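Local coordinates for protein nucleoporin GLE1 (Saccharomyces cerevisiae, PDB 6B4E) that serves as a nuclear pore complex component and mRNA export factor, its C-terminal part, described here, carrying the region that interacts with NUP42, DBP5 and GFD1, at residues Ile205-Cys216 and Phe242-Leu253; Trp235-Leu243 and Trp283-Phe291. All blocks are in the same frame, centred on the assembly; numbering follows the deposited sequence.

Contact 1. Residues Ile205-Cys216 and Phe242-Leu253; sequences IALSWHILARIC and FLQAYGNQASKL
W209 of helix 206-216 wedges into the side of the 242-253 segment of helix 225-264, the two axes passing 11.0 Å apart at a crossing angle of -53°. Its indole is a knob among F242, Y246, A250 and L253. With CG anti to the backbone N (chi1 -177°), the ring reaches across to the other helix, where CD2 of L253 sits almost exactly on the normal of the six-membered ring, 3.7 Å from its centroid, a CH-pi contact. The same ring turns its edge to the face of Y246 in a T-shaped pair, planes 73° apart, W209 CE3 lying 3.8 Å from Y246 CD2. F242 meets the indole rim to rim, its CZ 3.5 Å from W209 CE3, and completes an aromatic cluster. L253 answers as a knob of its own among L212, W209, A213 and C216; its CD2 lies 3.7 Å from L212 CB, while CD1 faces C216 SG. Towards the start of the helix, I205 slides past Y246 in the opposite sense, CG2 3.5 Å from the OH and CG1 alongside A245 CB. Three polar groups bond outside the segments: W209 NE1 and Q249 NE2 hydrogen-bond to the backbone of another protein's chain, and S208 OG hydrogen-bonds with T187 OG1 and W234 NE1. On its own helix Q249 also accepts K252 NZ at OE1, 2.9 Å away. Between these segments cohesion therefore rests on apolar and aromatic packing; S208 OG adds a polar link to helix 225-264 at W234, and the indole N-H serves the partner protein.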
# COMPACT_ATOMS: atom_id res chain seq x y z
N ILE A 205 1.85 -3.34 10.90
CA ILE A 205 3.18 -2.91 10.50
C ILE A 205 3.99 -4.06 9.92
O ILE A 205 4.89 -3.84 9.12
CB ILE A 205 3.88 -2.21 11.70
CG1 ILE A 205 5.17 -1.53 11.26
CG2 ILE A 205 4.19 -3.19 12.84
CD1 ILE A 205 4.96 -0.35 10.40
N ALA A 206 3.67 -5.31 10.30
CA ALA A 206 4.33 -6.46 9.69
C ALA A 206 4.26 -6.41 8.17
O ALA A 206 5.16 -6.92 7.50
CB ALA A 206 3.68 -7.76 10.19
N LEU A 207 3.20 -5.82 7.62
CA LEU A 207 3.05 -5.82 6.17
C LEU A 207 4.06 -4.91 5.50
O LEU A 207 4.42 -5.13 4.34
CB LEU A 207 1.63 -5.41 5.79
CG LEU A 207 0.52 -6.30 6.37
CD1 LEU A 207 -0.80 -5.94 5.72
CD2 LEU A 207 0.83 -7.78 6.18
N SER A 208 4.53 -3.87 6.22
CA SER A 208 5.64 -3.06 5.74
C SER A 208 6.94 -3.84 5.77
O SER A 208 7.77 -3.69 4.87
CB SER A 208 5.80 -1.78 6.56
OG SER A 208 4.93 -0.77 6.11
N TRP A 209 7.17 -4.65 6.82
CA TRP A 209 8.33 -5.53 6.79
C TRP A 209 8.30 -6.42 5.55
O TRP A 209 9.31 -6.53 4.84
CB TRP A 209 8.41 -6.38 8.07
CG TRP A 209 9.65 -7.23 8.10
CD1 TRP A 209 9.83 -8.42 7.45
CD2 TRP A 209 10.88 -6.97 8.79
NE1 TRP A 209 11.08 -8.90 7.68
CE2 TRP A 209 11.76 -8.03 8.49
CE3 TRP A 209 11.32 -5.94 9.61
CZ2 TRP A 209 13.06 -8.09 8.98
CZ3 TRP A 209 12.62 -6.00 10.11
CH2 TRP A 209 13.47 -7.07 9.79
N HIS A 210 7.13 -6.99 5.21
CA HIS A 210 7.06 -7.88 4.05
C HIS A 210 7.49 -7.18 2.78
O HIS A 210 8.19 -7.77 1.94
CB HIS A 210 5.63 -8.40 3.83
CG HIS A 210 5.11 -9.29 4.92
ND1 HIS A 210 5.92 -10.06 5.72
CD2 HIS A 210 3.84 -9.53 5.33
CE1 HIS A 210 5.18 -10.72 6.60
NE2 HIS A 210 3.91 -10.43 6.37
N ILE A 211 7.06 -5.94 2.59
CA ILE A 211 7.38 -5.21 1.36
C ILE A 211 8.88 -5.07 1.21
O ILE A 211 9.44 -5.36 0.15
CB ILE A 211 6.70 -3.83 1.35
CG1 ILE A 211 5.19 -4.00 1.26
CG2 ILE A 211 7.22 -2.99 0.17
CD1 ILE A 211 4.41 -2.72 1.50
N LEU A 212 9.55 -4.57 2.26
CA LEU A 212 10.98 -4.31 2.17
C LEU A 212 11.75 -5.61 2.01
O LEU A 212 12.68 -5.69 1.21
CB LEU A 212 11.45 -3.53 3.41
CG LEU A 212 11.34 -2.00 3.31
CD1 LEU A 212 9.90 -1.54 3.11
CD2 LEU A 212 11.94 -1.32 4.54
N ALA A 213 11.40 -6.63 2.80
CA ALA A 213 12.09 -7.90 2.72
C ALA A 213 11.95 -8.53 1.35
O ALA A 213 12.92 -9.07 0.80
CB ALA A 213 11.57 -8.86 3.79
N ARG A 214 10.74 -8.52 0.80
CA ARG A 214 10.49 -9.22 -0.46
C ARG A 214 11.17 -8.53 -1.62
O ARG A 214 11.66 -9.19 -2.55
CB ARG A 214 8.98 -9.31 -0.70
CG ARG A 214 8.34 -10.31 0.27
CD ARG A 214 6.83 -10.23 0.28
NE ARG A 214 6.32 -11.14 1.29
CZ ARG A 214 5.06 -11.27 1.65
NH1 ARG A 214 4.10 -10.57 1.05
NH2 ARG A 214 4.74 -12.10 2.63
N ILE A 215 11.19 -7.19 -1.62
CA ILE A 215 11.92 -6.47 -2.65
C ILE A 215 13.41 -6.76 -2.52
O ILE A 215 14.10 -7.01 -3.52
CB ILE A 215 11.61 -4.97 -2.59
CG1 ILE A 215 10.15 -4.73 -3.00
CG2 ILE A 215 12.54 -4.20 -3.51
CD1 ILE A 215 9.68 -3.28 -2.87
N CYS A 216 13.94 -6.78 -1.29
CA CYS A 216 15.34 -7.12 -1.11
C CYS A 216 15.65 -8.56 -1.50
O CYS A 216 16.82 -8.88 -1.76
CB CYS A 216 15.76 -6.90 0.34
SG CYS A 216 15.97 -5.15 0.73
N PHE A 242 8.55 2.56 11.52
CA PHE A 242 9.16 1.25 11.29
C PHE A 242 10.32 1.03 12.24
O PHE A 242 10.46 -0.05 12.83
CB PHE A 242 9.62 1.18 9.83
CG PHE A 242 10.04 -0.20 9.35
CD1 PHE A 242 9.11 -1.22 9.21
CD2 PHE A 242 11.35 -0.43 8.97
CE1 PHE A 242 9.49 -2.45 8.74
CE2 PHE A 242 11.73 -1.68 8.51
CZ PHE A 242 10.80 -2.68 8.38
N LEU A 243 11.15 2.05 12.42
CA LEU A 243 12.23 1.99 13.41
C LEU A 243 11.70 1.83 14.82
O LEU A 243 12.30 1.12 15.64
CB LEU A 243 13.10 3.24 13.31
CG LEU A 243 13.98 3.30 12.07
CD1 LEU A 243 14.50 4.71 11.87
CD2 LEU A 243 15.13 2.35 12.21
N GLN A 244 10.60 2.51 15.16
CA GLN A 244 9.98 2.33 16.47
C GLN A 244 9.57 0.89 16.68
O GLN A 244 9.73 0.34 17.78
CB GLN A 244 8.77 3.25 16.61
CG GLN A 244 9.17 4.71 16.66
CD GLN A 244 8.00 5.68 16.56
OE1 GLN A 244 6.85 5.30 16.29
NE2 GLN A 244 8.30 6.95 16.72
N ALA A 245 9.05 0.26 15.63
CA ALA A 245 8.48 -1.07 15.77
C ALA A 245 9.57 -2.13 15.89
O ALA A 245 9.47 -3.04 16.71
CB ALA A 245 7.58 -1.38 14.57
N TYR A 246 10.61 -2.05 15.05
CA TYR A 246 11.58 -3.14 14.94
C TYR A 246 13.02 -2.74 15.23
O TYR A 246 13.92 -3.58 15.04
CB TYR A 246 11.49 -3.78 13.54
CG TYR A 246 10.13 -4.33 13.18
CD1 TYR A 246 9.56 -5.35 13.89
CD2 TYR A 246 9.41 -3.83 12.08
CE1 TYR A 246 8.29 -5.86 13.55
CE2 TYR A 246 8.16 -4.34 11.74
CZ TYR A 246 7.61 -5.35 12.48
OH TYR A 246 6.37 -5.86 12.14
N GLY A 247 13.27 -1.49 15.63
CA GLY A 247 14.57 -1.10 16.17
C GLY A 247 15.75 -1.49 15.31
O GLY A 247 15.84 -1.12 14.12
N ASN A 248 16.70 -2.21 15.92
CA ASN A 248 17.94 -2.55 15.22
C ASN A 248 17.67 -3.40 13.99
O ASN A 248 18.43 -3.35 13.02
CB ASN A 248 18.91 -3.28 16.17
CG ASN A 248 18.43 -4.66 16.54
OD1 ASN A 248 17.31 -4.85 17.03
ND2 ASN A 248 19.30 -5.65 16.33
N GLN A 249 16.60 -4.21 14.00
CA GLN A 249 16.29 -5.04 12.84
C GLN A 249 15.71 -4.20 11.72
O GLN A 249 16.09 -4.37 10.55
CB GLN A 249 15.34 -6.17 13.25
CG GLN A 249 15.84 -6.99 14.44
CD GLN A 249 17.07 -7.86 14.11
OE1 GLN A 249 17.54 -7.88 12.98
NE2 GLN A 249 17.57 -8.57 15.12
N ALA A 250 14.83 -3.27 12.05
CA ALA A 250 14.44 -2.26 11.07
C ALA A 250 15.65 -1.55 10.51
O ALA A 250 15.74 -1.33 9.29
CB ALA A 250 13.50 -1.24 11.69
N SER A 251 16.60 -1.18 11.37
CA SER A 251 17.77 -0.44 10.90
C SER A 251 18.58 -1.24 9.90
O SER A 251 19.05 -0.70 8.90
CB SER A 251 18.66 -0.04 12.08
OG SER A 251 17.99 0.85 12.97
N LYS A 252 18.78 -2.53 10.17
CA LYS A 252 19.49 -3.37 9.20
C LYS A 252 18.77 -3.38 7.86
O LYS A 252 19.41 -3.39 6.80
CB LYS A 252 19.62 -4.80 9.73
CG LYS A 252 20.55 -4.90 10.94
CD LYS A 252 20.26 -6.12 11.79
CE LYS A 252 20.38 -7.41 11.02
NZ LYS A 252 20.14 -8.60 11.91
N LEU A 253 17.44 -3.38 7.88
CA LEU A 253 16.70 -3.47 6.62
C LEU A 253 16.71 -2.14 5.89
O LEU A 253 16.76 -2.11 4.66
CB LEU A 253 15.28 -3.98 6.91
CG LEU A 253 14.41 -4.39 5.72
CD1 LEU A 253 15.18 -5.18 4.69
CD2 LEU A 253 13.23 -5.18 6.22

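Contact 2. Residues Trp235-Leu243 and Trp283-Phe291; sequences WDAAAVQFL and WQNNNMESF
The C-terminal tail that follows helix 271-284 folds back along helix 225-264, packing M288 and F291 against residues 235-243. M288 fills the middle: its chain runs extended to SD and bends at chi3 (-84°), which brings CE to 3.6 Å from both A239 CB and W235 NE1. SD lies obliquely to the W235 five-membered ring, a Met-aromatic contact, 5.4 Å from the centroid and 48° off the normal; V240 CG2 slides past the same sulfur at 3.5 Å. L243 comes to the methionine tip to tip through CD1, which also touches W283 NE1 at 3.5 Å, and W283 CB meets the edge of the W235 ring. Helix 271-284 ends in a Schellman motif: N286, with positive phi, is its C-prime residue, N286 N bonding to W283 O and N287 N to A282 O, after which the chain turns back. Beyond it F291 lays one ring face over the carbonyl oxygen D236 O, which stands above the ring centre, while CE2 reaches A237 CA. Cutting F291 back to an alanine would probably open a gap over D236 O and beside A237, leaving this end of the tail with less packing. Three waters bridge the segments, two between backbone atoms and one from a side chain: one water accepts from V240 N and lies within hydrogen-bonding reach of W235 O and E289 O; a second accepts from F291 N and lies 2.8 Å from D236 O; a third donates to D236 OD2 and E289 O. The other carboxylate oxygen of D236, OD1, forms a salt bridge with R275 of helix 271-284.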
# COMPACT_ATOMS: atom_id res chain seq x y z
N TRP A 235 9.19 5.24 2.70
CA TRP A 235 10.08 5.81 3.72
C TRP A 235 9.53 7.12 4.28
O TRP A 235 9.44 7.29 5.50
CB TRP A 235 11.45 6.03 3.09
CG TRP A 235 12.60 6.41 3.99
CD1 TRP A 235 12.74 7.53 4.75
CD2 TRP A 235 13.81 5.67 4.15
NE1 TRP A 235 13.97 7.54 5.38
CE2 TRP A 235 14.64 6.39 5.03
CE3 TRP A 235 14.27 4.45 3.64
CZ2 TRP A 235 15.91 5.95 5.38
CZ3 TRP A 235 15.52 4.00 4.01
CH2 TRP A 235 16.33 4.75 4.87
N ASP A 236 9.15 8.04 3.39
CA ASP A 236 8.61 9.33 3.82
C ASP A 236 7.35 9.15 4.66
O ASP A 236 7.07 9.99 5.53
CB ASP A 236 8.30 10.22 2.61
CG ASP A 236 9.54 10.87 2.01
OD1 ASP A 236 9.55 11.05 0.77
OD2 ASP A 236 10.46 11.23 2.75
N ALA A 237 6.58 8.09 4.40
CA ALA A 237 5.33 7.83 5.11
C ALA A 237 5.50 7.05 6.41
O ALA A 237 4.64 7.18 7.29
CB ALA A 237 4.38 7.02 4.22
N ALA A 238 6.55 6.22 6.56
CA ALA A 238 6.53 5.23 7.64
C ALA A 238 7.89 4.89 8.23
O ALA A 238 7.92 4.12 9.19
CB ALA A 238 5.86 3.94 7.13
N ALA A 239 9.01 5.43 7.74
CA ALA A 239 10.31 4.97 8.25
C ALA A 239 10.46 5.23 9.75
O ALA A 239 10.99 4.38 10.49
CB ALA A 239 11.46 5.61 7.47
N VAL A 240 10.02 6.40 10.22
CA VAL A 240 10.13 6.71 11.64
C VAL A 240 9.45 5.63 12.48
O VAL A 240 9.99 5.15 13.49
CB VAL A 240 9.51 8.09 11.92
CG1 VAL A 240 9.22 8.27 13.41
CG2 VAL A 240 10.46 9.16 11.39
N GLN A 241 8.24 5.25 12.09
CA GLN A 241 7.47 4.29 12.86
C GLN A 241 7.97 2.86 12.68
O GLN A 241 7.82 2.04 13.59
CB GLN A 241 5.99 4.38 12.48
CG GLN A 241 5.34 5.69 12.85
CD GLN A 241 5.69 6.82 11.90
OE1 GLN A 241 6.03 6.62 10.73
NE2 GLN A 241 5.57 8.05 12.40
N PHE A 242 8.55 2.56 11.52
CA PHE A 242 9.16 1.25 11.29
C PHE A 242 10.32 1.03 12.24
O PHE A 242 10.46 -0.05 12.83
CB PHE A 242 9.62 1.18 9.83
CG PHE A 242 10.04 -0.20 9.35
CD1 PHE A 242 9.11 -1.22 9.21
CD2 PHE A 242 11.35 -0.43 8.97
CE1 PHE A 242 9.49 -2.45 8.74
CE2 PHE A 242 11.73 -1.68 8.51
CZ PHE A 242 10.80 -2.68 8.38
N LEU A 243 11.15 2.05 12.42
CA LEU A 243 12.23 1.99 13.41
C LEU A 243 11.70 1.83 14.82
O LEU A 243 12.30 1.12 15.64
CB LEU A 243 13.10 3.24 13.31
CG LEU A 243 13.98 3.30 12.07
CD1 LEU A 243 14.50 4.71 11.87
CD2 LEU A 243 15.13 2.35 12.21
N TRP A 283 18.85 10.08 7.40
CA TRP A 283 18.74 9.26 8.60
C TRP A 283 20.09 9.08 9.26
O TRP A 283 20.22 9.20 10.49
CB TRP A 283 18.13 7.92 8.23
CG TRP A 283 18.11 6.88 9.30
CD1 TRP A 283 17.66 7.01 10.59
CD2 TRP A 283 18.52 5.53 9.16
NE1 TRP A 283 17.77 5.81 11.26
CE2 TRP A 283 18.31 4.89 10.40
CE3 TRP A 283 19.05 4.78 8.10
CZ2 TRP A 283 18.62 3.55 10.60
CZ3 TRP A 283 19.35 3.46 8.31
CH2 TRP A 283 19.14 2.86 9.55
N GLN A 284 21.11 8.79 8.44
CA GLN A 284 22.46 8.65 8.97
C GLN A 284 22.94 9.93 9.63
O GLN A 284 23.84 9.89 10.48
CB GLN A 284 23.40 8.24 7.85
CG GLN A 284 23.18 6.82 7.41
CD GLN A 284 23.99 6.46 6.17
OE1 GLN A 284 24.29 7.33 5.33
NE2 GLN A 284 24.37 5.20 6.07
N ASN A 285 22.42 11.08 9.21
CA ASN A 285 22.75 12.37 9.81
C ASN A 285 21.74 12.80 10.85
O ASN A 285 21.66 13.99 11.17
CB ASN A 285 22.89 13.43 8.71
CG ASN A 285 23.68 14.64 9.16
OD1 ASN A 285 24.47 14.57 10.08
ND2 ASN A 285 23.43 15.79 8.50
N ASN A 286 20.97 11.88 11.41
CA ASN A 286 20.02 12.22 12.48
C ASN A 286 19.10 13.35 12.07
O ASN A 286 18.85 14.31 12.81
CB ASN A 286 20.77 12.53 13.77
CG ASN A 286 20.89 11.34 14.63
OD1 ASN A 286 19.92 10.96 15.32
ND2 ASN A 286 22.04 10.68 14.57
N ASN A 287 18.58 13.21 10.85
CA ASN A 287 17.69 14.20 10.26
C ASN A 287 16.53 13.53 9.50
O ASN A 287 16.03 14.09 8.53
CB ASN A 287 18.50 15.12 9.33
CG ASN A 287 17.82 16.44 9.09
OD1 ASN A 287 17.11 16.95 9.96
ND2 ASN A 287 18.04 17.01 7.91
N MET A 288 16.07 12.36 9.97
CA MET A 288 14.94 11.69 9.32
C MET A 288 13.66 12.49 9.53
O MET A 288 13.33 12.87 10.66
CB MET A 288 14.76 10.28 9.87
CG MET A 288 13.56 9.56 9.29
SD MET A 288 13.37 7.87 9.92
CE MET A 288 14.48 6.96 8.85
N GLU A 289 12.95 12.73 8.43
CA GLU A 289 11.69 13.46 8.44
C GLU A 289 10.49 12.52 8.49
O GLU A 289 10.55 11.35 8.10
CB GLU A 289 11.57 14.33 7.19
CG GLU A 289 12.54 15.49 7.17
CD GLU A 289 12.37 16.36 5.93
OE1 GLU A 289 13.40 16.81 5.39
OE2 GLU A 289 11.23 16.59 5.50
N SER A 290 9.39 13.07 8.99
CA SER A 290 8.09 12.43 8.95
C SER A 290 7.07 13.50 8.62
O SER A 290 7.33 14.70 8.78
CB SER A 290 7.75 11.73 10.26
OG SER A 290 7.94 12.60 11.37
N PHE A 291 5.90 13.08 8.14
CA PHE A 291 4.87 14.06 7.84
C PHE A 291 4.46 14.80 9.11
O PHE A 291 4.38 14.19 10.19
CB PHE A 291 3.64 13.38 7.22
CG PHE A 291 3.90 12.74 5.88
CD1 PHE A 291 4.83 13.29 5.01
CD2 PHE A 291 3.20 11.61 5.47
CE1 PHE A 291 5.07 12.72 3.76
CE2 PHE A 291 3.43 11.04 4.24
CZ PHE A 291 4.37 11.60 3.38
O HOH W 1 9.46 8.72 8.06
O HOH W 2 5.37 10.36 7.77
O HOH W 3 11.52 10.87 5.23

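How the contacts relate
Both contacts use helix 225-264 and share F242 and L243, but they divide these residues: F242 works in contact 1, L243 in contact 2. Contact 1 is the more buried, joining two helices beside a surface taken up by another protein's chain; contact 2 is partly buried, sets a tail against a helix and meets no other protein chain of the assembly. Chemistry follows: ring meeting ring, with a leucine over the indole, in the first; in the second, a methionine beside an indole and a phenyl ring over a backbone carbonyl, with bridging waters. Their centres lie about 12 Å apart, and they touch where W283 CH2 packs 3.6 Å from S251 O. Along the chain their segments alternate.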